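Long-range contacts in dehydroquinate synthase (Thermus thermophilus, PDB 1UJN), which probably catalyses the conversion of 3-deoxy-D-arabino-heptulosonate 7-phosphate to 3-dehydroquinate and phosphate, the second step of chorismate biosynthesis, with NAD(+) and a divalent metal ion: residues P11-L15 with A126-G130; V20-V24 with E45-L50; Y70-L74 with F102-Y107; A86-G92 with A112-T118. All coordinates share one frame; numbering follows the deposited sequence.

In the fold
All four contacts belong to the part of the chain built around the seven-stranded mixed sheet. Interaction 4 lies inside it, pairing strands 87-92 and 112-117. Interactions 2 and 3 both touch it and pack on opposite faces of its strands, their centres about 11 Å and about 13 Å from that of interaction 4. Interaction 3 does so through helix 94-106 and reaches the dimer interface. Interaction 1 joins strand 12-17 to the loop after helix 120-126; its long chain loop encloses the other three. Interactions 3 and 4 interlock along the sequence, and the C-terminal end of interaction 4 holds a predicted NAD(+) residue.

Interaction 1 of 4, residues P11-L15 with A126-G130; sequences PYPIL and ASVGG
Tyr12 carries its ring between the backbone N and the carbonyl carbon (chi1 64°), which sends the phenol from strand 12-17 toward the loop 126-130; Ile14, two residues on, has CG1 trans to its own carbonyl carbon (chi1 -67°) and reaches the same loop with CD1. The Tyr12 hydroxyl donates to the backbone carbonyl of Ser127, OH to O 2.6 Å. That oxygen sits at the edge of the phenol, in the ring plane, and the donor is tilted 16° from the plane of the carbonyl. Two waters donate in turn to Tyr12 OH, each at 3.0 Å, so three bonds grip this buried oxygen. One of them accepts from Gly129 N at 2.8 Å and the other from Gly130 N, also at 2.8 Å, so one tyrosine oxygen serves two successive amides through solvent. Beside this polar cluster, Ile14 CD1 meets Val128 CG2 at 3.8 Å, the two side chains crossing at about a right angle, and it also lies near Ser127 CB. Ser127 OG turns to Ile123 O instead, and Val207 of helix 199-216 packs on both Ile14 and Ser127. The contact joins the sheet to the Gly129-Gly130 loop immediately before Lys131, a predicted NAD(+) ligand of this dehydroquinate synthase.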
loop_
_atom_site.group_PDB
_atom_site.type_symbol
_atom_site.label_atom_id
_atom_site.label_comp_id
_atom_site.label_asym_id
_atom_site.label_seq_id
_atom_site.Cartn_x
_atom_site.Cartn_y
_atom_site.Cartn_z
ATOM N N PRO A 11 15.241 -4.164 8.343
ATOM C CA PRO A 11 16.406 -4.996 8.038
ATOM C C PRO A 11 16.170 -6.246 7.198
ATOM O O PRO A 11 15.168 -6.949 7.349
ATOM C CB PRO A 11 16.946 -5.337 9.421
ATOM C CG PRO A 11 15.691 -5.480 10.216
ATOM C CD PRO A 11 14.870 -4.284 9.765
ATOM N N TYR A 12 17.110 -6.503 6.298
ATOM C CA TYR A 12 17.077 -7.684 5.449
ATOM C C TYR A 12 18.434 -7.837 4.772
ATOM O O TYR A 12 19.162 -6.862 4.581
ATOM C CB TYR A 12 15.964 -7.612 4.388
ATOM C CG TYR A 12 16.103 -6.503 3.370
ATOM C CD1 TYR A 12 15.509 -5.262 3.579
ATOM C CD2 TYR A 12 16.800 -6.710 2.176
ATOM C CE1 TYR A 12 15.596 -4.249 2.616
ATOM C CE2 TYR A 12 16.902 -5.707 1.211
ATOM C CZ TYR A 12 16.293 -4.481 1.439
ATOM O OH TYR A 12 16.377 -3.495 0.484
ATOM N N PRO A 13 18.801 -9.074 4.429
ATOM C CA PRO A 13 20.072 -9.385 3.772
ATOM C C PRO A 13 19.971 -9.356 2.250
ATOM O O PRO A 13 18.902 -9.594 1.684
ATOM C CB PRO A 13 20.363 -10.787 4.271
ATOM C CG PRO A 13 18.981 -11.400 4.221
ATOM C CD PRO A 13 18.109 -10.314 4.835
ATOM N N ILE A 14 21.097 -9.071 1.605
ATOM C CA ILE A 14 21.187 -9.065 0.150
ATOM C C ILE A 14 22.377 -9.968 -0.149
ATOM O O ILE A 14 23.507 -9.663 0.241
ATOM C CB ILE A 14 21.485 -7.658 -0.423
ATOM C CG1 ILE A 14 20.298 -6.720 -0.181
ATOM C CG2 ILE A 14 21.791 -7.769 -1.916
ATOM C CD1 ILE A 14 20.580 -5.266 -0.545
ATOM N N LEU A 15 22.120 -11.087 -0.816
ATOM C CA LEU A 15 23.181 -12.033 -1.160
ATOM C C LEU A 15 23.491 -11.930 -2.641
ATOM O O LEU A 15 22.583 -11.874 -3.466
ATOM C CB LEU A 15 22.749 -13.472 -0.854
ATOM C CG LEU A 15 22.725 -13.954 0.600
ATOM C CD1 LEU A 15 24.153 -14.061 1.132
ATOM C CD2 LEU A 15 21.899 -12.992 1.440
ATOM N N ALA A 126 17.211 -2.180 -7.881
ATOM C CA ALA A 126 15.983 -2.626 -7.227
ATOM C C ALA A 126 16.118 -3.306 -5.860
ATOM O O ALA A 126 15.120 -3.462 -5.155
ATOM C CB ALA A 126 15.197 -3.529 -8.179
ATOM N N SER A 127 17.334 -3.693 -5.474
ATOM C CA SER A 127 17.556 -4.377 -4.199
ATOM C C SER A 127 17.451 -3.493 -2.963
ATOM O O SER A 127 17.315 -4.001 -1.846
ATOM C CB SER A 127 18.930 -5.050 -4.201
ATOM O OG SER A 127 19.950 -4.092 -4.458
ATOM N N VAL A 128 17.525 -2.179 -3.164
ATOM C CA VAL A 128 17.462 -1.216 -2.070
ATOM C C VAL A 128 16.461 -0.104 -2.375
ATOM O O VAL A 128 16.345 0.334 -3.520
ATOM C CB VAL A 128 18.852 -0.566 -1.843
ATOM C CG1 VAL A 128 18.799 0.418 -0.684
ATOM C CG2 VAL A 128 19.894 -1.657 -1.598
ATOM N N GLY A 129 15.735 0.343 -1.353
ATOM C CA GLY A 129 14.777 1.424 -1.554
ATOM C C GLY A 129 13.316 1.088 -1.312
ATOM O O GLY A 129 12.510 1.974 -1.014
ATOM N N GLY A 130 12.971 -0.184 -1.463
ATOM C CA GLY A 130 11.603 -0.621 -1.243
ATOM C C GLY A 130 10.574 -0.104 -2.237
ATOM O O GLY A 130 9.377 -0.238 -2.006
HETATM O O HOH W 1 16.079 -0.641 1.286
HETATM O O HOH W 2 14.301 -2.617 -1.531
#

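Interaction 2 of 4, residues V20-V24 with E45-L50; sequences VLKEV and EVAKAL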
loop_
_atom_site.group_PDB
_atom_site.type_symbol
_atom_site.label_atom_id
_atom_site.label_comp_id
_atom_site.label_asym_id
_atom_site.label_seq_id
_atom_site.Cartn_x
_atom_site.Cartn_y
_atom_site.Cartn_z
ATOM N N VAL A 20 23.231 -18.840 -4.235
ATOM C CA VAL A 20 22.490 -18.051 -3.253
ATOM C C VAL A 20 21.289 -18.787 -2.643
ATOM O O VAL A 20 20.893 -18.497 -1.515
ATOM C CB VAL A 20 22.006 -16.707 -3.855
ATOM C CG1 VAL A 20 23.208 -15.888 -4.309
ATOM C CG2 VAL A 20 21.049 -16.953 -5.019
ATOM N N LEU A 21 20.712 -19.738 -3.371
ATOM C CA LEU A 21 19.560 -20.477 -2.846
ATOM C C LEU A 21 19.831 -21.186 -1.525
ATOM O O LEU A 21 18.935 -21.315 -0.690
ATOM C CB LEU A 21 19.057 -21.498 -3.871
ATOM C CG LEU A 21 18.145 -20.956 -4.972
ATOM C CD1 LEU A 21 17.791 -22.077 -5.931
ATOM C CD2 LEU A 21 16.875 -20.370 -4.357
ATOM N N LYS A 22 21.066 -21.641 -1.331
ATOM C CA LYS A 22 21.438 -22.332 -0.099
ATOM C C LYS A 22 21.370 -21.377 1.095
ATOM O O LYS A 22 21.271 -21.810 2.243
ATOM C CB LYS A 22 22.862 -22.884 -0.210
ATOM C CG LYS A 22 23.926 -21.855 0.142
ATOM C CD LYS A 22 25.333 -22.395 -0.038
ATOM C CE LYS A 22 26.344 -21.262 -0.079
ATOM N NZ LYS A 22 26.087 -20.324 -1.207
ATOM N N GLU A 23 21.433 -20.079 0.819
ATOM C CA GLU A 23 21.405 -19.065 1.870
ATOM C C GLU A 23 20.009 -18.572 2.244
ATOM O O GLU A 23 19.857 -17.778 3.171
ATOM C CB GLU A 23 22.258 -17.867 1.450
ATOM C CG GLU A 23 23.732 -18.199 1.300
ATOM C CD GLU A 23 24.325 -18.735 2.586
ATOM O OE1 GLU A 23 24.331 -17.994 3.591
ATOM O OE2 GLU A 23 24.778 -19.899 2.596
ATOM N N VAL A 24 18.990 -19.034 1.534
ATOM C CA VAL A 24 17.630 -18.593 1.829
ATOM C C VAL A 24 17.067 -19.334 3.032
ATOM O O VAL A 24 17.129 -20.558 3.092
ATOM C CB VAL A 24 16.682 -18.833 0.631
ATOM C CG1 VAL A 24 15.281 -18.324 0.963
ATOM C CG2 VAL A 24 17.226 -18.136 -0.620
ATOM N N GLU A 45 13.988 -23.905 -10.409
ATOM C CA GLU A 45 15.024 -24.355 -9.489
ATOM C C GLU A 45 14.779 -23.743 -8.107
ATOM O O GLU A 45 14.922 -24.414 -7.077
ATOM C CB GLU A 45 16.411 -23.950 -9.999
ATOM C CG GLU A 45 17.528 -24.367 -9.069
ATOM C CD GLU A 45 18.900 -23.988 -9.582
ATOM O OE1 GLU A 45 19.885 -24.220 -8.852
ATOM O OE2 GLU A 45 18.995 -23.459 -10.708
ATOM N N VAL A 46 14.408 -22.465 -8.093
ATOM C CA VAL A 46 14.116 -21.773 -6.845
ATOM C C VAL A 46 12.933 -22.469 -6.169
ATOM O O VAL A 46 12.967 -22.751 -4.969
ATOM C CB VAL A 46 13.756 -20.281 -7.106
ATOM C CG1 VAL A 46 13.228 -19.632 -5.829
ATOM C CG2 VAL A 46 14.986 -19.532 -7.598
ATOM N N ALA A 47 11.890 -22.743 -6.952
ATOM C CA ALA A 47 10.690 -23.402 -6.446
ATOM C C ALA A 47 11.007 -24.771 -5.852
ATOM O O ALA A 47 10.572 -25.096 -4.747
ATOM C CB ALA A 47 9.668 -23.545 -7.564
ATOM N N LYS A 48 11.771 -25.572 -6.586
ATOM C CA LYS A 48 12.118 -26.913 -6.120
ATOM C C LYS A 48 12.953 -26.891 -4.843
ATOM O O LYS A 48 12.712 -27.671 -3.924
ATOM C CB LYS A 48 12.869 -27.671 -7.217
ATOM C CG LYS A 48 12.917 -29.175 -7.004
ATOM C CD LYS A 48 13.522 -29.874 -8.210
ATOM C CE LYS A 48 13.406 -31.384 -8.083
ATOM N NZ LYS A 48 13.846 -31.850 -6.742
ATOM N N ALA A 49 13.926 -25.992 -4.779
ATOM C CA ALA A 49 14.790 -25.891 -3.612
ATOM C C ALA A 49 14.045 -25.509 -2.331
ATOM O O ALA A 49 14.332 -26.034 -1.253
ATOM C CB ALA A 49 15.902 -24.877 -3.882
ATOM N N LEU A 50 13.076 -24.608 -2.456
ATOM C CA LEU A 50 12.341 -24.124 -1.296
ATOM C C LEU A 50 10.978 -24.770 -1.045
ATOM O O LEU A 50 10.299 -24.429 -0.076
ATOM C CB LEU A 50 12.197 -22.603 -1.407
ATOM C CG LEU A 50 13.557 -21.889 -1.452
ATOM C CD1 LEU A 50 13.397 -20.429 -1.849
ATOM C CD2 LEU A 50 14.221 -22.010 -0.088
#
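Leu21 spreads its two methyls over the flank of helix 40-50, CD1 above the backbone at Val46 and CD2 against the Val46 side chain. CD1 comes to 3.8 Å from Val46 CA, and CD2 to the same distance from Val46 CG2, with the two side chains at roughly a right angle. CG trans to the carbonyl carbon (chi1 -82°) directs the fork at the helix, where CD1 also finds Ala49 CB at 4.0 Å, one turn further along. At the near end of the helix segment Glu45 CG lies 3.9 Å from Leu21 CD1, and the carboxylate, salt-bridged through OE2 to Arg157, borders the same methyl.

The segment 20-24 belongs to the connection between strands 12-17 and 31-36, and helix 40-50 follows the second of these. Both lie on the same side of the mixed sheet, so the contact lays a loop and a helix together over strand 112-117: Phe116 receives Leu21, Val24 and Val46, while Leu89 of strand 87-92 receives Val46 and Leu50. The segment holds a turn of its own, with Glu23 N bonded to Val20 O at 2.9 Å.

Val24 makes the second, smaller meeting. Its CG1 rests at 4.0 Å from Leu50 CD2 and equally far from Leu50 CD1, and thus touches both branches of the leucine fork at the C-terminal end of the helix. Here too the side chains cross nearly perpendicularly, and Leu27 packs on Leu50 from the adjoining loop.

Interaction 3 of 4, residues Y70-L74 with F102-Y107; sequences YGKVL and FVAATY
Helices 67-80 and 94-106 cross at -56°, their axes 10.3 Å apart at closest approach in these segments, and the backbones come nearest at Leu74 and Tyr107. With CG trans to the backbone N (chi1 170°), the Tyr70 ring is nearly parallel to that of Phe102 (planes at 20°) but slid so far aside that they meet mainly along one side, Tyr70 CE1 to Phe102 CD2 3.3 Å. On the opposite face of the tyrosine Leu74 CD1, from the same helix, sits toward the rim. Thr106 OG1 lies at the ring edge, in its plane, and accepts from Tyr70 OH at 2.7 Å. It donates in turn to Phe102 O at 2.9 Å, one turn back in its own helix; the two bonds in series fix the threonine's rotation. Val103 splits its methyls: CG1 is 3.8 Å from Val73 CG1 and from Leu74 CD2, and CG2 meets Tyr70 CD1. Leu74 CD2 also leans on Tyr107 CB. Val73 also touches Leu58 of strand 55-58, and Leu77 covers Val103 and Tyr107. Val143 of the second subunit packs on Tyr70 and Leu74, and Tyr70 of the second subunit on Phe102, at the dimer interface.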
loop_
_atom_site.group_PDB
_atom_site.type_symbol
_atom_site.label_atom_id
_atom_site.label_comp_id
_atom_site.label_asym_id
_atom_site.label_seq_id
_atom_site.Cartn_x
_atom_site.Cartn_y
_atom_site.Cartn_z
ATOM N N TYR A 70 -1.733 -6.746 -12.524
ATOM C CA TYR A 70 -1.805 -6.612 -11.072
ATOM C C TYR A 70 -3.046 -7.354 -10.567
ATOM O O TYR A 70 -2.975 -8.167 -9.638
ATOM C CB TYR A 70 -1.873 -5.118 -10.723
ATOM C CG TYR A 70 -2.181 -4.771 -9.276
ATOM C CD1 TYR A 70 -1.287 -5.078 -8.248
ATOM C CD2 TYR A 70 -3.353 -4.097 -8.945
ATOM C CE1 TYR A 70 -1.562 -4.715 -6.920
ATOM C CE2 TYR A 70 -3.638 -3.725 -7.617
ATOM C CZ TYR A 70 -2.739 -4.038 -6.617
ATOM O OH TYR A 70 -3.021 -3.670 -5.317
ATOM N N GLY A 71 -4.183 -7.079 -11.197
ATOM C CA GLY A 71 -5.415 -7.730 -10.806
ATOM C C GLY A 71 -5.358 -9.226 -11.028
ATOM O O GLY A 71 -5.869 -9.996 -10.220
ATOM N N LYS A 72 -4.730 -9.637 -12.125
ATOM C CA LYS A 72 -4.607 -11.055 -12.453
ATOM C C LYS A 72 -3.802 -11.799 -11.394
ATOM O O LYS A 72 -4.204 -12.867 -10.939
ATOM C CB LYS A 72 -3.936 -11.237 -13.818
ATOM C CG LYS A 72 -4.014 -12.664 -14.348
ATOM C CD LYS A 72 -3.498 -12.758 -15.780
ATOM C CE LYS A 72 -1.982 -12.775 -15.824
ATOM N NZ LYS A 72 -1.458 -14.151 -15.584
ATOM N N VAL A 73 -2.666 -11.231 -11.000
ATOM C CA VAL A 73 -1.828 -11.871 -9.993
ATOM C C VAL A 73 -2.555 -11.954 -8.655
ATOM O O VAL A 73 -2.522 -12.984 -7.987
ATOM C CB VAL A 73 -0.485 -11.120 -9.817
ATOM C CG1 VAL A 73 0.379 -11.835 -8.775
ATOM C CG2 VAL A 73 0.252 -11.055 -11.156
ATOM N N LEU A 74 -3.222 -10.874 -8.258
ATOM C CA LEU A 74 -3.955 -10.884 -6.995
ATOM C C LEU A 74 -5.041 -11.970 -6.973
ATOM O O LEU A 74 -5.183 -12.698 -5.992
ATOM C CB LEU A 74 -4.572 -9.505 -6.738
ATOM C CG LEU A 74 -3.568 -8.392 -6.410
ATOM C CD1 LEU A 74 -4.248 -7.038 -6.559
ATOM C CD2 LEU A 74 -3.029 -8.570 -4.986
ATOM N N PHE A 102 4.627 -4.903 -5.338
ATOM C CA PHE A 102 3.389 -4.159 -5.114
ATOM C C PHE A 102 2.242 -5.117 -4.795
ATOM O O PHE A 102 1.381 -4.818 -3.958
ATOM C CB PHE A 102 3.065 -3.305 -6.344
ATOM C CG PHE A 102 1.850 -2.434 -6.173
ATOM C CD1 PHE A 102 1.703 -1.636 -5.039
ATOM C CD2 PHE A 102 0.856 -2.410 -7.148
ATOM C CE1 PHE A 102 0.582 -0.824 -4.877
ATOM C CE2 PHE A 102 -0.275 -1.600 -7.000
ATOM C CZ PHE A 102 -0.413 -0.805 -5.861
ATOM N N VAL A 103 2.233 -6.268 -5.462
ATOM C CA VAL A 103 1.220 -7.283 -5.196
ATOM C C VAL A 103 1.399 -7.732 -3.739
ATOM O O VAL A 103 0.433 -7.828 -2.995
ATOM C CB VAL A 103 1.386 -8.493 -6.141
ATOM C CG1 VAL A 103 0.565 -9.683 -5.641
ATOM C CG2 VAL A 103 0.921 -8.101 -7.551
ATOM N N ALA A 104 2.640 -7.987 -3.334
ATOM C CA ALA A 104 2.918 -8.404 -1.954
ATOM C C ALA A 104 2.526 -7.320 -0.954
ATOM O O ALA A 104 2.018 -7.617 0.129
ATOM C CB ALA A 104 4.398 -8.733 -1.788
ATOM N N ALA A 105 2.778 -6.064 -1.310
ATOM C CA ALA A 105 2.455 -4.951 -0.429
ATOM C C ALA A 105 0.967 -4.776 -0.188
ATOM O O ALA A 105 0.572 -4.243 0.847
ATOM C CB ALA A 105 3.031 -3.650 -0.990
ATOM N N THR A 106 0.142 -5.246 -1.118
ATOM C CA THR A 106 -1.291 -5.039 -1.001
ATOM C C THR A 106 -2.189 -6.254 -0.850
ATOM O O THR A 106 -3.339 -6.109 -0.439
ATOM C CB THR A 106 -1.785 -4.196 -2.188
ATOM O OG1 THR A 106 -1.473 -4.870 -3.414
ATOM C CG2 THR A 106 -1.095 -2.818 -2.177
ATOM N N TYR A 107 -1.688 -7.440 -1.184
ATOM C CA TYR A 107 -2.491 -8.652 -1.039
ATOM C C TYR A 107 -2.747 -8.820 0.460
ATOM O O TYR A 107 -1.800 -8.885 1.246
ATOM C CB TYR A 107 -1.736 -9.873 -1.585
ATOM C CG TYR A 107 -2.513 -11.173 -1.452
ATOM C CD1 TYR A 107 -3.721 -11.354 -2.122
ATOM C CD2 TYR A 107 -2.058 -12.202 -0.625
ATOM C CE1 TYR A 107 -4.463 -12.527 -1.972
ATOM C CE2 TYR A 107 -2.795 -13.383 -0.466
ATOM C CZ TYR A 107 -3.998 -13.532 -1.144
ATOM O OH TYR A 107 -4.741 -14.686 -0.995
#

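Interaction 4 of 4, residues A86-G92 with A112-T118; sequences ATLLVVG and AYLAFPT
Val90 is bonded by both its backbone groups to strand 112-117, its N to Leu114 O and its O to Phe116 N, each at 2.8 Å. Strands 87-92 and 112-117 are the two parallel strands of a beta-alpha-beta crossover through helix 94-106, at the heart of the N-terminal sheet. The same pattern extends to either side: Leu88 N donates to Ala112 O at 2.9 Å and Leu88 O accepts from Leu114 N, while Gly92 N makes the longer bond to Phe116 O at 3.3 Å. Thr87, Leu89 and Val91 bond on their other side to strand 31-36 and, for Thr87, also to Pro30 just before it. Where the pairing begins, a water takes over, donating to Ala86 O at 2.6 Å and accepting from Ala112 N at 3.0 Å.

On the face with Leu89, Val91 and Phe116, the phenylalanine ring lies alongside Leu89, CE1 at 3.9 Å from Leu89 CD2, and its edge is turned to Val90 O. On the other face, Tyr113 holds its ring between the backbone N and the carbonyl carbon (chi1 76°), which takes the phenol away from strand 87-92. Its hydroxyl bonds to His147 O, and Ala104 of helix 94-106 packs on its side chain.

The C-terminal ends of the two strands reach Thr118, a predicted NAD(+) ligand. Thr118 N donates to Gly92 O at 3.0 Å, but from above the carbonyl plane, 59° out of it.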
loop_
_atom_site.group_PDB
_atom_site.type_symbol
_atom_site.label_atom_id
_atom_site.label_comp_id
_atom_site.label_asym_id
_atom_site.label_seq_id
_atom_site.Cartn_x
_atom_site.Cartn_y
_atom_site.Cartn_z
ATOM N N ALA A 86 1.663 -16.005 4.201
ATOM C CA ALA A 86 2.287 -16.534 2.994
ATOM C C ALA A 86 3.445 -15.634 2.553
ATOM O O ALA A 86 3.532 -14.462 2.940
ATOM C CB ALA A 86 1.255 -16.641 1.868
ATOM N N THR A 87 4.333 -16.199 1.747
ATOM C CA THR A 87 5.472 -15.460 1.218
ATOM C C THR A 87 5.419 -15.524 -0.299
ATOM O O THR A 87 5.199 -16.592 -0.876
ATOM C CB THR A 87 6.815 -16.077 1.665
ATOM O OG1 THR A 87 6.906 -16.045 3.093
ATOM C CG2 THR A 87 7.988 -15.295 1.071
ATOM N N LEU A 88 5.613 -14.380 -0.946
ATOM C CA LEU A 88 5.619 -14.329 -2.405
ATOM C C LEU A 88 7.070 -14.253 -2.864
ATOM O O LEU A 88 7.802 -13.357 -2.451
ATOM C CB LEU A 88 4.878 -13.083 -2.907
ATOM C CG LEU A 88 4.823 -12.911 -4.433
ATOM C CD1 LEU A 88 3.971 -14.025 -5.041
ATOM C CD2 LEU A 88 4.227 -11.561 -4.785
ATOM N N LEU A 89 7.492 -15.202 -3.694
ATOM C CA LEU A 89 8.855 -15.195 -4.211
ATOM C C LEU A 89 8.792 -14.578 -5.605
ATOM O O LEU A 89 7.921 -14.919 -6.407
ATOM C CB LEU A 89 9.425 -16.620 -4.270
ATOM C CG LEU A 89 9.731 -17.268 -2.914
ATOM C CD1 LEU A 89 8.443 -17.651 -2.196
ATOM C CD2 LEU A 89 10.588 -18.512 -3.142
ATOM N N VAL A 90 9.698 -13.649 -5.891
ATOM C CA VAL A 90 9.681 -12.987 -7.187
ATOM C C VAL A 90 11.001 -13.158 -7.914
ATOM O O VAL A 90 12.050 -12.704 -7.443
ATOM C CB VAL A 90 9.360 -11.480 -7.029
ATOM C CG1 VAL A 90 9.117 -10.858 -8.391
ATOM C CG2 VAL A 90 8.128 -11.303 -6.138
ATOM N N VAL A 91 10.939 -13.807 -9.072
ATOM C CA VAL A 91 12.131 -14.089 -9.862
ATOM C C VAL A 91 12.065 -13.377 -11.210
ATOM O O VAL A 91 11.225 -13.697 -12.050
ATOM C CB VAL A 91 12.273 -15.608 -10.100
ATOM C CG1 VAL A 91 13.610 -15.910 -10.778
ATOM C CG2 VAL A 91 12.145 -16.364 -8.769
ATOM N N GLY A 92 12.957 -12.409 -11.406
ATOM C CA GLY A 92 12.971 -11.669 -12.655
ATOM C C GLY A 92 13.722 -10.361 -12.513
ATOM O O GLY A 92 14.461 -10.158 -11.547
ATOM N N ALA A 112 4.864 -10.943 3.144
ATOM C CA ALA A 112 6.303 -10.912 2.904
ATOM C C ALA A 112 6.645 -11.351 1.488
ATOM O O ALA A 112 5.900 -12.107 0.859
ATOM C CB ALA A 112 7.004 -11.826 3.904
ATOM N N TYR A 113 7.754 -10.845 0.963
ATOM C CA TYR A 113 8.196 -11.292 -0.349
ATOM C C TYR A 113 9.710 -11.388 -0.382
ATOM O O TYR A 113 10.408 -10.686 0.359
ATOM C CB TYR A 113 7.670 -10.400 -1.484
ATOM C CG TYR A 113 8.336 -9.059 -1.673
ATOM C CD1 TYR A 113 8.016 -7.979 -0.863
ATOM C CD2 TYR A 113 9.236 -8.860 -2.715
ATOM C CE1 TYR A 113 8.570 -6.719 -1.096
ATOM C CE2 TYR A 113 9.798 -7.607 -2.954
ATOM C CZ TYR A 113 9.456 -6.545 -2.149
ATOM O OH TYR A 113 9.972 -5.295 -2.417
ATOM N N LEU A 114 10.197 -12.317 -1.197
ATOM C CA LEU A 114 11.625 -12.537 -1.373
ATOM C C LEU A 114 11.930 -12.207 -2.821
ATOM O O LEU A 114 11.190 -12.599 -3.723
ATOM C CB LEU A 114 11.983 -13.998 -1.101
ATOM C CG LEU A 114 11.818 -14.484 0.340
ATOM C CD1 LEU A 114 12.090 -15.984 0.403
ATOM C CD2 LEU A 114 12.772 -13.722 1.245
ATOM N N ALA A 115 13.018 -11.483 -3.040
ATOM C CA ALA A 115 13.396 -11.097 -4.391
ATOM C C ALA A 115 14.591 -11.893 -4.904
ATOM O O ALA A 115 15.570 -12.090 -4.188
ATOM C CB ALA A 115 13.718 -9.616 -4.428
ATOM N N PHE A 116 14.491 -12.350 -6.149
ATOM C CA PHE A 116 15.574 -13.088 -6.798
ATOM C C PHE A 116 15.819 -12.359 -8.115
ATOM O O PHE A 116 15.327 -12.765 -9.171
ATOM C CB PHE A 116 15.161 -14.531 -7.059
ATOM C CG PHE A 116 14.908 -15.315 -5.806
ATOM C CD1 PHE A 116 13.680 -15.237 -5.159
ATOM C CD2 PHE A 116 15.908 -16.107 -5.252
ATOM C CE1 PHE A 116 13.450 -15.943 -3.972
ATOM C CE2 PHE A 116 15.687 -16.814 -4.067
ATOM C CZ PHE A 116 14.458 -16.730 -3.429
ATOM N N PRO A 117 16.573 -11.253 -8.061
ATOM C CA PRO A 117 16.864 -10.467 -9.262
ATOM C C PRO A 117 17.656 -11.248 -10.306
ATOM O O PRO A 117 18.566 -12.006 -9.977
ATOM C CB PRO A 117 17.615 -9.254 -8.707
ATOM C CG PRO A 117 18.320 -9.816 -7.511
ATOM C CD PRO A 117 17.271 -10.706 -6.882
ATOM N N THR A 118 17.283 -11.073 -11.567
ATOM C CA THR A 118 17.955 -11.775 -12.655
ATOM C C THR A 118 18.540 -10.834 -13.711
ATOM O O THR A 118 18.851 -11.257 -14.827
ATOM C CB THR A 118 16.996 -12.776 -13.334
ATOM O OG1 THR A 118 15.834 -12.087 -13.797
ATOM C CG2 THR A 118 16.578 -13.860 -12.342
HETATM O O HOH W 3 3.629 -12.863 5.021
#